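Local coordinates for protein putative branched-chain amino acid aminotransferase IlvE (Streptococcus mutans, PDB 4DQN) that probably transfers the amino group of leucine, isoleucine or valine to 2-oxoglutarate with the help of pyridoxal 5'-phosphate, at residues E59-Y67 with T126-I134; L76-Q87 with P99-K108. All blocks are in the same frame, centred on the assembly; numbering follows the deposited sequence.

In the fold
The two contacts lie side by side in one part of this class-IV aminotransferase, their centres about 10 Å apart. Interaction 1 pairs neighbouring strands in the middle of an antiparallel sheet; interaction 2 crosses the two helices that pack against that sheet. Along the chain, strand 59-68 comes first, then strand 74-77 and helix 79-92, helix 100-113, and finally strand 126-136, so interaction 2 falls wholly between the two halves of interaction 1. A salt bridge from Glu62 OE2 to Arg85 NE (2.7 Å) joins strand to helix. Phe61 and Arg85 both touch Lys188, the predicted attachment lysine of the cofactor, not modified in this structure, which places the junction beside the probable active site.

Interaction 1 (E59-Y67 with T126-I134); sequences EAFEGLKAY and TLYLRPLLI
The guanidinium of Arg130 lies on one face of the Phe61 ring, planes 23° apart and centres 3.9 Å apart, displaced so that CD1 of Phe61 rather than the ring centre sits against it. At the guanidinium edge, in plane, is Tyr128 OH, held by a weak bond from NH1; NE turns to His55 of the second subunit. Bends at chi2 and chi3 fold the Arg130 chain back over Phe61. The Tyr128 ring has Lys65 CG at its edge, while its OH comes within 3.2 Å of Gly63 CA. Thr126 CG2 touches the Tyr67 ring at CD2 (3.5 Å), and Thr126 OG1 bonds to a water that is a weak second partner of Lys65 NZ, itself hydrogen-bonded to Thr289 O. On the other side of the sheet, Leu64 CD2 meets Pro131 CG at 3.6 Å.

Between the two layers of side chains the strands run antiparallel, and the register is kept although the first strand is interrupted at Glu62-Gly63. Leu129 N gives a straight bond to Leu64 O (2.7 Å). Proline has no N-H to return the bond of Glu62 N to Pro131 O (2.9 Å), and Glu62 O remains buried without a partner. Strand 147-157 continues the sheet beyond 126-134; helices 79-92 and 100-113 pack on the Leu64 and Leu129 side.

Interaction 2 (L76-Q87 with P99-K108); sequences LFRPNMNAERLQ and PTDKFIDAAK
Leu76, near the end of its strand, puts CD1 against Ala107 CB (3.9 Å) and the CG of Lys108, a strand-to-helix contact. Beyond it begins a helix-helix crossing with knobs-into-holes packing: the axes of the segments 79-87 and 100-108 come within 9.0 Å, at 127° between their directions. Pro79, in the first turn, lays CG on Ile104 CG1 (4.0 Å), the two side chains meeting at about a right angle. Asn80 follows, its backbone N and CB against Ile104 CD1. Asn82 brings CB to Phe103 CZ, while its amide nitrogen serves Glu62 on the neighbouring strand.

Ala83 follows, its methyl making a CH-pi contact over the face of the Phe103 ring, CB 3.9 Å from the centroid and 29° off the normal. With CG opposite the backbone N (chi1 -178°), Phe103 reaches across into the hole formed by Pro79, Asn82, Ala83 and Leu86. Thr100 is the second knob, among Asn80, Ala83, Glu84 and Gln87. Glu84 OE2 reaches it through a water bound also to Thr100 OG1. Leu86 CD1 lies at the edge of the Phe103 ring, 3.9 Å from CE2.

Gln87 bends at chi2 and turns its amide to the start of the second helix, where NE2 also bonds to Val98 O. From NE2 a hydrogen bond of 3.0 Å runs to Thr100 OG1, which lies close to the amide plane.

Interaction 1 (E59-Y67 with T126-I134)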
# COMPACT_ATOMS: atom_id res chain seq x y z
N GLU A 59 -6.74 -2.89 0.13
CA GLU A 59 -7.31 -2.74 -1.21
C GLU A 59 -6.61 -3.69 -2.16
O GLU A 59 -5.44 -4.04 -1.97
CB GLU A 59 -7.12 -1.30 -1.69
CG GLU A 59 -5.64 -0.91 -1.75
CD GLU A 59 -5.42 0.55 -2.09
OE1 GLU A 59 -4.49 0.84 -2.87
OE2 GLU A 59 -6.16 1.40 -1.56
N ALA A 60 -7.34 -4.13 -3.19
CA ALA A 60 -6.81 -5.04 -4.18
C ALA A 60 -7.56 -4.84 -5.47
O ALA A 60 -8.71 -4.38 -5.48
CB ALA A 60 -6.96 -6.47 -3.71
N PHE A 61 -6.93 -5.19 -6.59
CA PHE A 61 -7.63 -5.07 -7.85
C PHE A 61 -7.24 -6.19 -8.80
O PHE A 61 -6.31 -6.94 -8.54
CB PHE A 61 -7.44 -3.68 -8.48
CG PHE A 61 -6.04 -3.43 -9.01
CD1 PHE A 61 -5.72 -3.71 -10.34
CD2 PHE A 61 -5.07 -2.88 -8.19
CE1 PHE A 61 -4.45 -3.45 -10.83
CE2 PHE A 61 -3.79 -2.62 -8.67
CZ PHE A 61 -3.48 -2.91 -9.99
N GLU A 62 -8.01 -6.30 -9.88
CA GLU A 62 -7.69 -7.22 -10.96
C GLU A 62 -7.78 -6.46 -12.28
O GLU A 62 -8.15 -5.28 -12.32
CB GLU A 62 -8.65 -8.41 -10.96
CG GLU A 62 -8.16 -9.54 -10.08
CD GLU A 62 -6.85 -10.12 -10.58
OE1 GLU A 62 -6.61 -10.12 -11.82
OE2 GLU A 62 -6.05 -10.60 -9.74
N GLY A 63 -7.40 -7.15 -13.34
CA GLY A 63 -7.45 -6.59 -14.67
C GLY A 63 -7.65 -7.73 -15.64
O GLY A 63 -6.90 -8.71 -15.61
N LEU A 64 -8.66 -7.61 -16.50
CA LEU A 64 -8.93 -8.65 -17.48
C LEU A 64 -9.67 -8.02 -18.64
O LEU A 64 -10.25 -6.94 -18.50
CB LEU A 64 -9.71 -9.83 -16.87
CG LEU A 64 -11.13 -9.63 -16.33
CD1 LEU A 64 -11.84 -10.97 -16.18
CD2 LEU A 64 -11.15 -8.86 -15.00
N LYS A 65 -9.64 -8.68 -19.80
CA LYS A 65 -10.20 -8.07 -21.00
C LYS A 65 -11.36 -8.87 -21.58
O LYS A 65 -11.43 -10.10 -21.43
CB LYS A 65 -9.10 -7.90 -22.06
CG LYS A 65 -8.17 -6.73 -21.78
CD LYS A 65 -6.92 -6.78 -22.67
CE LYS A 65 -6.12 -5.49 -22.57
NZ LYS A 65 -4.87 -5.57 -23.40
N ALA A 66 -12.29 -8.16 -22.23
CA ALA A 66 -13.34 -8.80 -23.02
C ALA A 66 -12.98 -8.56 -24.48
O ALA A 66 -12.58 -7.45 -24.85
CB ALA A 66 -14.73 -8.21 -22.70
N TYR A 67 -13.14 -9.60 -25.30
CA TYR A 67 -12.67 -9.56 -26.68
C TYR A 67 -13.85 -9.79 -27.60
O TYR A 67 -14.60 -10.74 -27.40
CB TYR A 67 -11.65 -10.69 -26.89
CG TYR A 67 -10.44 -10.64 -25.97
CD1 TYR A 67 -10.49 -11.18 -24.69
CD2 TYR A 67 -9.25 -10.06 -26.39
CE1 TYR A 67 -9.39 -11.12 -23.84
CE2 TYR A 67 -8.14 -10.00 -25.56
CZ TYR A 67 -8.22 -10.54 -24.29
OH TYR A 67 -7.11 -10.48 -23.46
N THR A 126 -9.90 -3.74 -26.96
CA THR A 126 -10.70 -4.61 -26.10
C THR A 126 -11.45 -3.79 -25.05
O THR A 126 -11.22 -2.59 -24.91
CB THR A 126 -9.80 -5.61 -25.34
OG1 THR A 126 -8.82 -4.88 -24.59
CG2 THR A 126 -9.10 -6.56 -26.31
N LEU A 127 -12.34 -4.44 -24.31
CA LEU A 127 -12.96 -3.80 -23.16
C LEU A 127 -12.19 -4.24 -21.92
O LEU A 127 -12.22 -5.41 -21.55
CB LEU A 127 -14.44 -4.18 -23.03
CG LEU A 127 -15.18 -3.41 -21.92
CD1 LEU A 127 -15.37 -1.96 -22.32
CD2 LEU A 127 -16.53 -4.05 -21.56
N TYR A 128 -11.49 -3.31 -21.29
CA TYR A 128 -10.73 -3.64 -20.09
C TYR A 128 -11.62 -3.55 -18.85
O TYR A 128 -12.31 -2.55 -18.65
CB TYR A 128 -9.54 -2.68 -19.95
CG TYR A 128 -8.67 -2.95 -18.73
CD1 TYR A 128 -7.83 -4.07 -18.67
CD2 TYR A 128 -8.70 -2.09 -17.64
CE1 TYR A 128 -7.04 -4.31 -17.55
CE2 TYR A 128 -7.90 -2.32 -16.52
CZ TYR A 128 -7.08 -3.42 -16.49
OH TYR A 128 -6.31 -3.65 -15.37
N LEU A 129 -11.61 -4.60 -18.04
CA LEU A 129 -12.38 -4.65 -16.81
C LEU A 129 -11.43 -4.46 -15.64
O LEU A 129 -10.37 -5.08 -15.59
CB LEU A 129 -13.05 -6.02 -16.66
CG LEU A 129 -14.47 -6.15 -17.23
CD1 LEU A 129 -14.53 -5.69 -18.65
CD2 LEU A 129 -14.97 -7.59 -17.14
N ARG A 130 -11.82 -3.59 -14.71
CA ARG A 130 -11.08 -3.36 -13.48
C ARG A 130 -11.94 -3.69 -12.24
O ARG A 130 -12.69 -2.83 -11.75
CB ARG A 130 -10.62 -1.91 -13.42
CG ARG A 130 -9.90 -1.53 -12.12
CD ARG A 130 -8.57 -2.27 -12.03
NE ARG A 130 -7.56 -1.31 -11.64
CZ ARG A 130 -6.47 -1.03 -12.33
NH1 ARG A 130 -6.15 -1.67 -13.46
NH2 ARG A 130 -5.67 -0.12 -11.84
N PRO A 131 -11.85 -4.95 -11.76
CA PRO A 131 -12.44 -5.31 -10.47
C PRO A 131 -11.62 -4.69 -9.35
O PRO A 131 -10.39 -4.63 -9.45
CB PRO A 131 -12.35 -6.85 -10.45
CG PRO A 131 -12.15 -7.25 -11.89
CD PRO A 131 -11.35 -6.13 -12.48
N LEU A 132 -12.29 -4.22 -8.30
CA LEU A 132 -11.63 -3.57 -7.18
C LEU A 132 -12.30 -4.07 -5.92
O LEU A 132 -13.53 -4.15 -5.87
CB LEU A 132 -11.81 -2.05 -7.28
CG LEU A 132 -11.36 -1.17 -6.12
CD1 LEU A 132 -9.84 -1.07 -6.08
CD2 LEU A 132 -11.96 0.20 -6.23
N LEU A 133 -11.49 -4.38 -4.91
CA LEU A 133 -11.98 -4.91 -3.64
C LEU A 133 -11.36 -4.08 -2.54
O LEU A 133 -10.13 -4.08 -2.38
CB LEU A 133 -11.56 -6.38 -3.49
CG LEU A 133 -11.89 -7.10 -2.17
CD1 LEU A 133 -13.41 -7.13 -1.97
CD2 LEU A 133 -11.31 -8.54 -2.20
N ILE A 134 -12.19 -3.35 -1.79
CA ILE A 134 -11.68 -2.40 -0.81
C ILE A 134 -12.33 -2.52 0.56
O ILE A 134 -13.54 -2.77 0.67
CB ILE A 134 -11.85 -0.94 -1.29
CG1 ILE A 134 -13.28 -0.70 -1.80
CG2 ILE A 134 -10.84 -0.60 -2.38
CD1 ILE A 134 -13.55 0.79 -2.09
O HOH W 1 -6.49 -4.07 -26.07

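Interaction 2 (L76-Q87 with P99-K108)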
# COMPACT_ATOMS: atom_id res chain seq x y z
N LEU A 76 -14.67 -13.55 -22.56
CA LEU A 76 -13.63 -13.30 -21.57
C LEU A 76 -12.58 -14.38 -21.71
O LEU A 76 -12.85 -15.45 -22.27
CB LEU A 76 -14.23 -13.37 -20.16
CG LEU A 76 -15.22 -12.26 -19.82
CD1 LEU A 76 -15.86 -12.54 -18.47
CD2 LEU A 76 -14.53 -10.89 -19.83
N PHE A 77 -11.38 -14.09 -21.22
CA PHE A 77 -10.24 -14.99 -21.33
C PHE A 77 -9.73 -15.36 -19.93
O PHE A 77 -9.16 -14.52 -19.22
CB PHE A 77 -9.13 -14.32 -22.15
CG PHE A 77 -7.84 -15.10 -22.20
CD1 PHE A 77 -7.70 -16.18 -23.06
CD2 PHE A 77 -6.75 -14.73 -21.40
CE1 PHE A 77 -6.51 -16.90 -23.12
CE2 PHE A 77 -5.56 -15.44 -21.45
CZ PHE A 77 -5.44 -16.53 -22.31
N ARG A 78 -9.97 -16.61 -19.54
CA ARG A 78 -9.53 -17.15 -18.26
C ARG A 78 -9.90 -16.31 -17.02
O ARG A 78 -9.07 -16.13 -16.14
CB ARG A 78 -8.01 -17.39 -18.30
CG ARG A 78 -7.56 -18.35 -19.43
CD ARG A 78 -6.03 -18.41 -19.57
NE ARG A 78 -5.23 -19.46 -18.89
CZ ARG A 78 -5.61 -20.28 -17.92
NH1 ARG A 78 -6.82 -20.27 -17.43
NH2 ARG A 78 -4.75 -21.16 -17.42
N PRO A 79 -11.16 -15.82 -16.93
CA PRO A 79 -11.44 -14.96 -15.78
C PRO A 79 -11.45 -15.75 -14.47
O PRO A 79 -11.32 -15.13 -13.42
CB PRO A 79 -12.84 -14.43 -16.08
CG PRO A 79 -13.48 -15.53 -16.93
CD PRO A 79 -12.35 -16.01 -17.78
N ASN A 80 -11.59 -17.07 -14.54
CA ASN A 80 -11.43 -17.91 -13.35
C ASN A 80 -10.07 -17.72 -12.70
O ASN A 80 -9.94 -17.78 -11.47
CB ASN A 80 -11.62 -19.40 -13.70
CG ASN A 80 -10.58 -19.90 -14.68
OD1 ASN A 80 -10.38 -19.32 -15.75
ND2 ASN A 80 -9.89 -20.98 -14.31
N MET A 81 -9.04 -17.49 -13.52
CA MET A 81 -7.69 -17.27 -13.01
C MET A 81 -7.58 -15.95 -12.26
O MET A 81 -6.96 -15.88 -11.20
CB MET A 81 -6.66 -17.32 -14.14
CG MET A 81 -6.52 -18.69 -14.80
SD MET A 81 -5.87 -19.99 -13.72
CE MET A 81 -4.14 -19.52 -13.74
N ASN A 82 -8.18 -14.89 -12.81
CA ASN A 82 -8.24 -13.62 -12.09
C ASN A 82 -8.99 -13.72 -10.75
O ASN A 82 -8.60 -13.10 -9.76
CB ASN A 82 -8.90 -12.55 -12.96
CG ASN A 82 -8.16 -12.33 -14.25
OD1 ASN A 82 -8.44 -12.98 -15.26
ND2 ASN A 82 -7.18 -11.42 -14.23
N ALA A 83 -10.07 -14.50 -10.74
CA ALA A 83 -10.85 -14.65 -9.52
C ALA A 83 -10.04 -15.35 -8.44
O ALA A 83 -10.12 -14.99 -7.26
CB ALA A 83 -12.14 -15.45 -9.82
N GLU A 84 -9.28 -16.36 -8.83
CA GLU A 84 -8.50 -17.14 -7.87
C GLU A 84 -7.33 -16.31 -7.35
O GLU A 84 -6.99 -16.39 -6.17
CB GLU A 84 -8.04 -18.47 -8.50
CG GLU A 84 -9.22 -19.39 -8.82
CD GLU A 84 -8.84 -20.71 -9.49
OE1 GLU A 84 -7.64 -20.91 -9.81
OE2 GLU A 84 -9.75 -21.55 -9.69
N ARG A 85 -6.75 -15.50 -8.23
CA ARG A 85 -5.68 -14.61 -7.80
C ARG A 85 -6.20 -13.54 -6.82
O ARG A 85 -5.53 -13.22 -5.83
CB ARG A 85 -4.97 -13.96 -9.00
CG ARG A 85 -3.79 -13.09 -8.58
CD ARG A 85 -2.96 -12.61 -9.76
NE ARG A 85 -3.69 -11.70 -10.64
CZ ARG A 85 -3.19 -11.15 -11.75
NH1 ARG A 85 -1.96 -11.45 -12.14
NH2 ARG A 85 -3.93 -10.32 -12.49
N LEU A 86 -7.39 -13.01 -7.09
CA LEU A 86 -8.01 -12.04 -6.18
C LEU A 86 -8.34 -12.69 -4.84
O LEU A 86 -8.33 -12.02 -3.81
CB LEU A 86 -9.30 -11.46 -6.79
CG LEU A 86 -9.68 -9.98 -6.62
CD1 LEU A 86 -11.19 -9.76 -6.62
CD2 LEU A 86 -9.00 -9.27 -5.45
N GLN A 87 -8.65 -13.99 -4.84
CA GLN A 87 -8.95 -14.68 -3.60
C GLN A 87 -7.70 -14.81 -2.75
O GLN A 87 -7.74 -14.59 -1.53
CB GLN A 87 -9.57 -16.07 -3.87
CG GLN A 87 -11.04 -16.02 -4.27
CD GLN A 87 -11.43 -17.14 -5.22
OE1 GLN A 87 -10.69 -18.10 -5.40
NE2 GLN A 87 -12.60 -17.01 -5.84
N PRO A 99 -16.17 -15.08 -4.30
CA PRO A 99 -16.15 -16.41 -4.93
C PRO A 99 -16.03 -16.34 -6.46
O PRO A 99 -16.44 -15.36 -7.07
CB PRO A 99 -17.51 -17.01 -4.53
CG PRO A 99 -17.81 -16.34 -3.16
CD PRO A 99 -17.29 -14.92 -3.35
N THR A 100 -15.46 -17.38 -7.05
CA THR A 100 -15.22 -17.41 -8.49
C THR A 100 -16.50 -17.23 -9.30
O THR A 100 -16.53 -16.47 -10.27
CB THR A 100 -14.51 -18.69 -8.87
OG1 THR A 100 -13.26 -18.73 -8.17
CG2 THR A 100 -14.26 -18.76 -10.38
N ASP A 101 -17.58 -17.92 -8.92
CA ASP A 101 -18.81 -17.75 -9.67
C ASP A 101 -19.36 -16.32 -9.56
O ASP A 101 -19.86 -15.78 -10.55
CB ASP A 101 -19.87 -18.82 -9.35
CG ASP A 101 -20.33 -18.79 -7.91
OD1 ASP A 101 -21.23 -19.60 -7.58
OD2 ASP A 101 -19.82 -17.98 -7.10
N LYS A 102 -19.24 -15.69 -8.39
CA LYS A 102 -19.68 -14.30 -8.22
C LYS A 102 -18.85 -13.38 -9.11
O LYS A 102 -19.39 -12.52 -9.81
CB LYS A 102 -19.55 -13.86 -6.74
CG LYS A 102 -19.96 -12.41 -6.46
CD LYS A 102 -19.74 -12.08 -4.98
CE LYS A 102 -20.22 -10.68 -4.63
NZ LYS A 102 -21.67 -10.46 -4.89
N PHE A 103 -17.52 -13.57 -9.07
CA PHE A 103 -16.58 -12.76 -9.84
C PHE A 103 -16.86 -12.83 -11.35
O PHE A 103 -16.94 -11.79 -12.03
CB PHE A 103 -15.15 -13.26 -9.54
CG PHE A 103 -14.05 -12.48 -10.24
CD1 PHE A 103 -13.73 -12.74 -11.57
CD2 PHE A 103 -13.32 -11.51 -9.55
CE1 PHE A 103 -12.71 -12.02 -12.22
CE2 PHE A 103 -12.30 -10.79 -10.18
CZ PHE A 103 -11.99 -11.05 -11.52
N ILE A 104 -16.99 -14.04 -11.87
CA ILE A 104 -17.14 -14.22 -13.31
C ILE A 104 -18.50 -13.70 -13.75
O ILE A 104 -18.61 -13.02 -14.77
CB ILE A 104 -16.96 -15.69 -13.71
CG1 ILE A 104 -15.50 -16.10 -13.52
CG2 ILE A 104 -17.33 -15.91 -15.18
CD1 ILE A 104 -15.30 -17.61 -13.70
N ASP A 105 -19.54 -13.98 -12.96
CA ASP A 105 -20.86 -13.47 -13.28
C ASP A 105 -20.87 -11.95 -13.29
O ASP A 105 -21.50 -11.33 -14.16
CB ASP A 105 -21.90 -13.95 -12.27
CG ASP A 105 -23.25 -13.33 -12.50
OD1 ASP A 105 -23.90 -13.71 -13.49
OD2 ASP A 105 -23.65 -12.43 -11.72
N ALA A 106 -20.18 -11.35 -12.33
CA ALA A 106 -20.14 -9.89 -12.27
C ALA A 106 -19.45 -9.32 -13.49
O ALA A 106 -19.91 -8.32 -14.07
CB ALA A 106 -19.43 -9.44 -11.01
N ALA A 107 -18.32 -9.91 -13.87
CA ALA A 107 -17.60 -9.49 -15.06
C ALA A 107 -18.50 -9.55 -16.30
O ALA A 107 -18.55 -8.60 -17.08
CB ALA A 107 -16.36 -10.36 -15.26
N LYS A 108 -19.19 -10.67 -16.48
CA LYS A 108 -20.12 -10.79 -17.60
C LYS A 108 -21.22 -9.73 -17.60
O LYS A 108 -21.53 -9.16 -18.65
CB LYS A 108 -20.73 -12.19 -17.63
CG LYS A 108 -19.73 -13.27 -17.97
CD LYS A 108 -20.45 -14.59 -18.23
CE LYS A 108 -19.47 -15.67 -18.65
NZ LYS A 108 -20.14 -17.00 -18.89
O HOH W 2 -12.22 -21.23 -8.45